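Local coordinates for protein gluconate kinase (Lactobacillus acidophilus, PDB 3LL3) that binds ATP and d-xylulose and probably transfers phosphate from ATP to a sugar or sugar acid, as FGGY-type carbohydrate kinases do, at residues Pro394-Ala399 against Pro420-Lys425; Val409-Ala414 against Lys459-Asn464. All blocks are in the same frame, centred on the assembly; numbering follows the deposited sequence.

Contact 1 of 2, residues Pro394-Ala399 against Pro420-Lys425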
loop_
_atom_site.group_PDB
_atom_site.type_symbol
_atom_site.label_atom_id
_atom_site.label_comp_id
_atom_site.label_asym_id
_atom_site.label_seq_id
_atom_site.Cartn_x
_atom_site.Cartn_y
_atom_site.Cartn_z
ATOM N N PRO A 394 3.792 12.696 -28.875
ATOM C CA PRO A 394 2.661 13.266 -29.614
ATOM C C PRO A 394 2.526 14.727 -29.210
ATOM O O PRO A 394 2.981 15.087 -28.126
ATOM C CB PRO A 394 1.468 12.464 -29.093
ATOM C CG PRO A 394 1.940 11.960 -27.727
ATOM C CD PRO A 394 3.368 11.607 -27.983
ATOM N N VAL A 395 1.933 15.554 -30.056
ATOM C CA VAL A 395 1.796 16.978 -29.735
ATOM C C VAL A 395 0.506 17.274 -28.966
ATOM O O VAL A 395 0.259 18.391 -28.547
ATOM C CB VAL A 395 1.825 17.835 -31.024
ATOM C CG1 VAL A 395 3.072 17.523 -31.822
ATOM C CG2 VAL A 395 0.576 17.573 -31.873
ATOM N N ALA A 396 -0.344 16.270 -28.818
ATOM C CA ALA A 396 -1.580 16.432 -28.075
ATOM C C ALA A 396 -2.144 15.058 -27.759
ATOM O O ALA A 396 -1.878 14.094 -28.469
ATOM C CB ALA A 396 -2.591 17.254 -28.853
ATOM N N ILE A 397 -2.897 14.996 -26.672
ATOM C CA ILE A 397 -3.667 13.831 -26.295
ATOM C C ILE A 397 -5.114 14.245 -26.416
ATOM O O ILE A 397 -5.557 15.175 -25.719
ATOM C CB ILE A 397 -3.447 13.432 -24.815
ATOM C CG1 ILE A 397 -1.957 13.284 -24.485
ATOM C CG2 ILE A 397 -4.229 12.163 -24.505
ATOM C CD1 ILE A 397 -1.245 12.252 -25.284
ATOM N N ASN A 398 -5.843 13.597 -27.322
ATOM C CA ASN A 398 -7.273 13.833 -27.457
ATOM C C ASN A 398 -8.042 12.962 -26.479
ATOM O O ASN A 398 -8.046 11.737 -26.603
ATOM C CB ASN A 398 -7.725 13.576 -28.895
ATOM C CG ASN A 398 -6.954 14.414 -29.896
ATOM O OD1 ASN A 398 -7.155 14.320 -31.106
ATOM N ND2 ASN A 398 -6.062 15.239 -29.394
ATOM N N ALA A 399 -8.702 13.607 -25.522
ATOM C CA ALA A 399 -9.186 12.942 -24.319
ATOM C C ALA A 399 -10.691 12.952 -24.145
ATOM O O ALA A 399 -11.352 13.968 -24.360
ATOM C CB ALA A 399 -8.524 13.566 -23.087
ATOM N N PRO A 420 -0.070 18.667 -24.168
ATOM C CA PRO A 420 -1.390 19.275 -23.987
ATOM C C PRO A 420 -2.514 18.238 -24.065
ATOM O O PRO A 420 -2.443 17.289 -24.858
ATOM C CB PRO A 420 -1.484 20.264 -25.152
ATOM C CG PRO A 420 -0.059 20.517 -25.555
ATOM C CD PRO A 420 0.640 19.221 -25.332
ATOM N N ILE A 421 -3.537 18.431 -23.237
ATOM C CA ILE A 421 -4.717 17.583 -23.235
ATOM C C ILE A 421 -5.836 18.333 -23.964
ATOM O O ILE A 421 -6.172 19.472 -23.603
ATOM C CB ILE A 421 -5.154 17.252 -21.782
ATOM C CG1 ILE A 421 -4.065 16.446 -21.047
ATOM C CG2 ILE A 421 -6.534 16.594 -21.762
ATOM C CD1 ILE A 421 -3.961 15.016 -21.488
ATOM N N VAL A 422 -6.379 17.713 -25.008
ATOM C CA VAL A 422 -7.481 18.292 -25.766
ATOM C C VAL A 422 -8.770 17.529 -25.534
ATOM O O VAL A 422 -8.866 16.351 -25.875
ATOM C CB VAL A 422 -7.186 18.289 -27.275
ATOM C CG1 VAL A 422 -8.324 18.943 -28.032
ATOM C CG2 VAL A 422 -5.859 18.964 -27.555
ATOM N N THR A 423 -9.767 18.195 -24.963
ATOM C CA THR A 423 -11.050 17.556 -24.727
ATOM C C THR A 423 -11.923 17.784 -25.950
ATOM O O THR A 423 -11.683 18.709 -26.721
ATOM C CB THR A 423 -11.736 18.077 -23.455
ATOM O OG1 THR A 423 -11.746 19.511 -23.475
ATOM C CG2 THR A 423 -10.987 17.605 -22.232
HETATM N N MSE A 424 -12.913 16.924 -26.141
HETATM C CA MSE A 424 -13.685 16.913 -27.383
HETATM C C MSE A 424 -15.123 17.297 -27.116
HETATM O O MSE A 424 -15.661 17.035 -26.038
HETATM C CB MSE A 424 -13.645 15.520 -28.033
HETATM C CG MSE A 424 -12.254 14.911 -28.067
HETATM SE SE MSE A 424 -10.991 15.972 -29.147
HETATM C CE MSE A 424 -12.012 15.918 -30.846
ATOM N N LYS A 425 -15.752 17.911 -28.107
ATOM C CA LYS A 425 -17.163 18.263 -27.986
ATOM C C LYS A 425 -18.028 17.009 -27.911
ATOM O O LYS A 425 -19.021 16.986 -27.182
ATOM C CB LYS A 425 -17.601 19.194 -29.125
ATOM C CG LYS A 425 -16.939 20.570 -29.039
ATOM C CD LYS A 425 -17.417 21.542 -30.122
ATOM C CE LYS A 425 -16.655 22.872 -30.016
ATOM N NZ LYS A 425 -16.795 23.727 -31.239
HETATM O O HOH W 1 -13.714 15.088 -23.756
#
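I421 lays its CD1 methyl against I397, 3.7 Å from I397 CB, and the two side chains cross at a slant. Its other branch serves a different partner: CG2 points opposite the backbone N (CG1 has chi1 -63°) and lies 3.9 Å from A399 CB. One isoleucine therefore bridges two residues of the neighbouring strand. C413 and A414 of helix 407-417 pack on I421 from the same face. On the face that carries N398 and V422, V422 CG2 meets A396 CB at 3.9 Å. Further along, the selenium of M424, a selenomethionine, lies beside N398 CB; bends at chi2 and chi3 fold the chain back to it. The strands 396-399 and 421-424 run parallel, their axes 28° apart. With helix 407-417 between them they form a beta-alpha-beta unit in the central sheet of the C-terminal domain, in a family of the actin-like ATPase clan. Three backbone bonds join them. I397 N donates to P420 O. V422 N then donates to I397 O at 2.8 Å, nearly straight at 174°. A399 N donates to V422 O over the same length. At the start, P420 CD sits 3.3 Å from V395 O. At the far end a water lies between the strands, close to A399 O and accepting from M424 N at 3.1 Å. Strands 254-259 and 457-461 flank the pair. The side chain of A399 lies about 11 Å from the bound ATP, and G402, an ATP-binding residue, follows shortly in the chain.

Contact 2 of 2, residues Val409-Ala414 against Lys459-Asn464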
loop_
_atom_site.group_PDB
_atom_site.type_symbol
_atom_site.label_atom_id
_atom_site.label_comp_id
_atom_site.label_asym_id
_atom_site.label_seq_id
_atom_site.Cartn_x
_atom_site.Cartn_y
_atom_site.Cartn_z
ATOM N N VAL A 409 -8.726 16.777 -12.992
ATOM C CA VAL A 409 -8.162 15.564 -13.600
ATOM C C VAL A 409 -7.590 15.852 -14.989
ATOM O O VAL A 409 -6.542 15.344 -15.351
ATOM C CB VAL A 409 -9.181 14.417 -13.633
ATOM C CG1 VAL A 409 -8.646 13.190 -14.431
ATOM C CG2 VAL A 409 -9.527 14.010 -12.201
ATOM N N ARG A 410 -8.262 16.696 -15.758
ATOM C CA ARG A 410 -7.744 17.061 -17.070
ATOM C C ARG A 410 -6.364 17.672 -16.941
ATOM O O ARG A 410 -5.438 17.300 -17.663
ATOM C CB ARG A 410 -8.709 18.013 -17.780
ATOM C CG ARG A 410 -9.983 17.323 -18.224
ATOM C CD ARG A 410 -11.071 18.310 -18.582
ATOM N NE ARG A 410 -12.252 17.620 -19.091
ATOM C CZ ARG A 410 -13.304 18.240 -19.616
ATOM N NH1 ARG A 410 -13.320 19.572 -19.685
ATOM N NH2 ARG A 410 -14.337 17.541 -20.074
ATOM N N GLN A 411 -6.219 18.602 -15.999
ATOM C CA GLN A 411 -4.951 19.290 -15.816
ATOM C C GLN A 411 -3.882 18.365 -15.273
ATOM O O GLN A 411 -2.696 18.451 -15.639
ATOM C CB GLN A 411 -5.121 20.503 -14.876
ATOM C CG GLN A 411 -3.861 21.338 -14.764
ATOM C CD GLN A 411 -3.485 21.977 -16.094
ATOM O OE1 GLN A 411 -2.342 21.879 -16.548
ATOM N NE2 GLN A 411 -4.454 22.612 -16.733
ATOM N N LEU A 412 -4.300 17.483 -14.375
ATOM C CA LEU A 412 -3.380 16.502 -13.812
ATOM C C LEU A 412 -2.812 15.607 -14.923
ATOM O O LEU A 412 -1.619 15.283 -14.941
ATOM C CB LEU A 412 -4.115 15.657 -12.774
ATOM C CG LEU A 412 -3.364 15.478 -11.473
ATOM C CD1 LEU A 412 -4.253 14.877 -10.412
ATOM C CD2 LEU A 412 -2.194 14.583 -11.747
ATOM N N CYS A 413 -3.670 15.210 -15.857
ATOM C CA CYS A 413 -3.208 14.399 -16.998
ATOM C C CYS A 413 -2.182 15.172 -17.798
ATOM O O CYS A 413 -1.138 14.645 -18.167
ATOM C CB CYS A 413 -4.375 14.029 -17.919
ATOM S SG CYS A 413 -5.448 12.722 -17.267
ATOM N N ALA A 414 -2.501 16.430 -18.083
ATOM C CA ALA A 414 -1.578 17.310 -18.796
ATOM C C ALA A 414 -0.226 17.377 -18.079
ATOM O O ALA A 414 0.826 17.288 -18.711
ATOM C CB ALA A 414 -2.175 18.710 -18.909
ATOM N N LYS A 459 -11.891 22.032 -25.288
ATOM C CA LYS A 459 -10.950 22.775 -24.434
ATOM C C LYS A 459 -9.545 22.179 -24.502
ATOM O O LYS A 459 -9.401 20.971 -24.710
ATOM C CB LYS A 459 -11.428 22.778 -22.977
ATOM C CG LYS A 459 -12.236 24.008 -22.592
ATOM C CD LYS A 459 -13.715 23.730 -22.498
ATOM C CE LYS A 459 -14.093 23.289 -21.098
ATOM N NZ LYS A 459 -14.490 24.457 -20.281
ATOM N N VAL A 460 -8.519 23.015 -24.342
ATOM C CA VAL A 460 -7.145 22.528 -24.289
ATOM C C VAL A 460 -6.535 22.831 -22.908
ATOM O O VAL A 460 -6.758 23.909 -22.335
ATOM C CB VAL A 460 -6.254 23.166 -25.356
ATOM C CG1 VAL A 460 -4.889 22.507 -25.362
ATOM C CG2 VAL A 460 -6.904 23.095 -26.727
ATOM N N TYR A 461 -5.778 21.878 -22.379
ATOM C CA TYR A 461 -5.098 22.051 -21.100
ATOM C C TYR A 461 -3.599 21.894 -21.307
ATOM O O TYR A 461 -3.146 20.809 -21.663
ATOM C CB TYR A 461 -5.605 21.002 -20.103
ATOM C CG TYR A 461 -7.089 21.125 -19.835
ATOM C CD1 TYR A 461 -7.559 21.777 -18.702
ATOM C CD2 TYR A 461 -8.018 20.607 -20.723
ATOM C CE1 TYR A 461 -8.904 21.896 -18.455
ATOM C CE2 TYR A 461 -9.366 20.725 -20.485
ATOM C CZ TYR A 461 -9.809 21.374 -19.349
ATOM O OH TYR A 461 -11.169 21.507 -19.113
ATOM N N PHE A 462 -2.829 22.966 -21.101
ATOM C CA PHE A 462 -1.377 22.868 -21.239
ATOM C C PHE A 462 -0.722 22.462 -19.928
ATOM O O PHE A 462 -1.196 22.837 -18.859
ATOM C CB PHE A 462 -0.776 24.181 -21.734
ATOM C CG PHE A 462 -1.331 24.632 -23.052
ATOM C CD1 PHE A 462 -2.460 25.445 -23.099
ATOM C CD2 PHE A 462 -0.741 24.231 -24.241
ATOM C CE1 PHE A 462 -3.005 25.851 -24.333
ATOM C CE2 PHE A 462 -1.271 24.647 -25.477
ATOM C CZ PHE A 462 -2.410 25.461 -25.510
ATOM N N PRO A 463 0.370 21.685 -20.007
ATOM C CA PRO A 463 1.111 21.279 -18.804
ATOM C C PRO A 463 1.562 22.507 -18.021
ATOM O O PRO A 463 2.078 23.447 -18.612
ATOM C CB PRO A 463 2.326 20.541 -19.371
ATOM C CG PRO A 463 1.848 20.049 -20.733
ATOM C CD PRO A 463 0.977 21.157 -21.240
ATOM N N ASN A 464 1.313 22.513 -16.719
ATOM C CA ASN A 464 1.895 23.499 -15.820
ATOM C C ASN A 464 3.327 23.034 -15.505
ATOM O O ASN A 464 3.535 21.936 -14.971
ATOM C CB ASN A 464 1.011 23.632 -14.575
ATOM C CG ASN A 464 1.636 24.484 -13.496
ATOM O OD1 ASN A 464 2.689 24.145 -12.952
ATOM N ND2 ASN A 464 0.969 25.588 -13.153
#
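R410 runs over the face of the Y461 ring and ends at its hydroxyl. Its CB stands above the ring centre, 3.7 Å from the centroid and 5° off the normal, a CH-pi contact. CG passes near CE2. CD lies 3.4 Å from CZ and nearer still, 3.2 Å, to Y461 OH. The chain is extended from CG to NE, which carries the guanidinium past the ring. NE turns to L404 O. NH1 donates to Y461 OH at 2.9 Å, and the hydroxyl lies in the guanidinium plane. D407 OD1 is a second partner of that hydroxyl, so the phenol oxygen is held between an arginine and an aspartate. A phenylalanine in place of Y461 would probably keep the ring under R410 CB but leave R410 NH1 and D407 without their shared hydroxyl. One turn further along the helix, A414 CB rests 3.6 Å from Y461 O, and P463 CG lies equally close to A414 O. N464 caps the next helix, its OD1 accepting from E467 N. Helix 407-417 packs across the edge strand 457-461, while its R410, C413 and A414 also touch strand 421-424, and its L412 faces helix 365-388.

Coming from the N terminus, the chain passes the N-terminal domain and the first C-terminal strands before it reaches strand 396-400, then helix 407-417, then strand 421-424. Contact 1 closes this loop, with the helix inside it. Contact 2 starts on that helix and closes a longer loop, through strand 421-424 and helix 429-441, at strand 457-461. The two loops cross, since their segments alternate along the chain. Their centres lie about 9 Å apart. They share a sheet: I421 O pairs with Y461 N, and T423 N with K459 O, as probable hydrogen bonds. Strand 457-461 runs antiparallel there. Together the contacts tie three neighbouring strands and one covering helix at one edge of the C-terminal sheet.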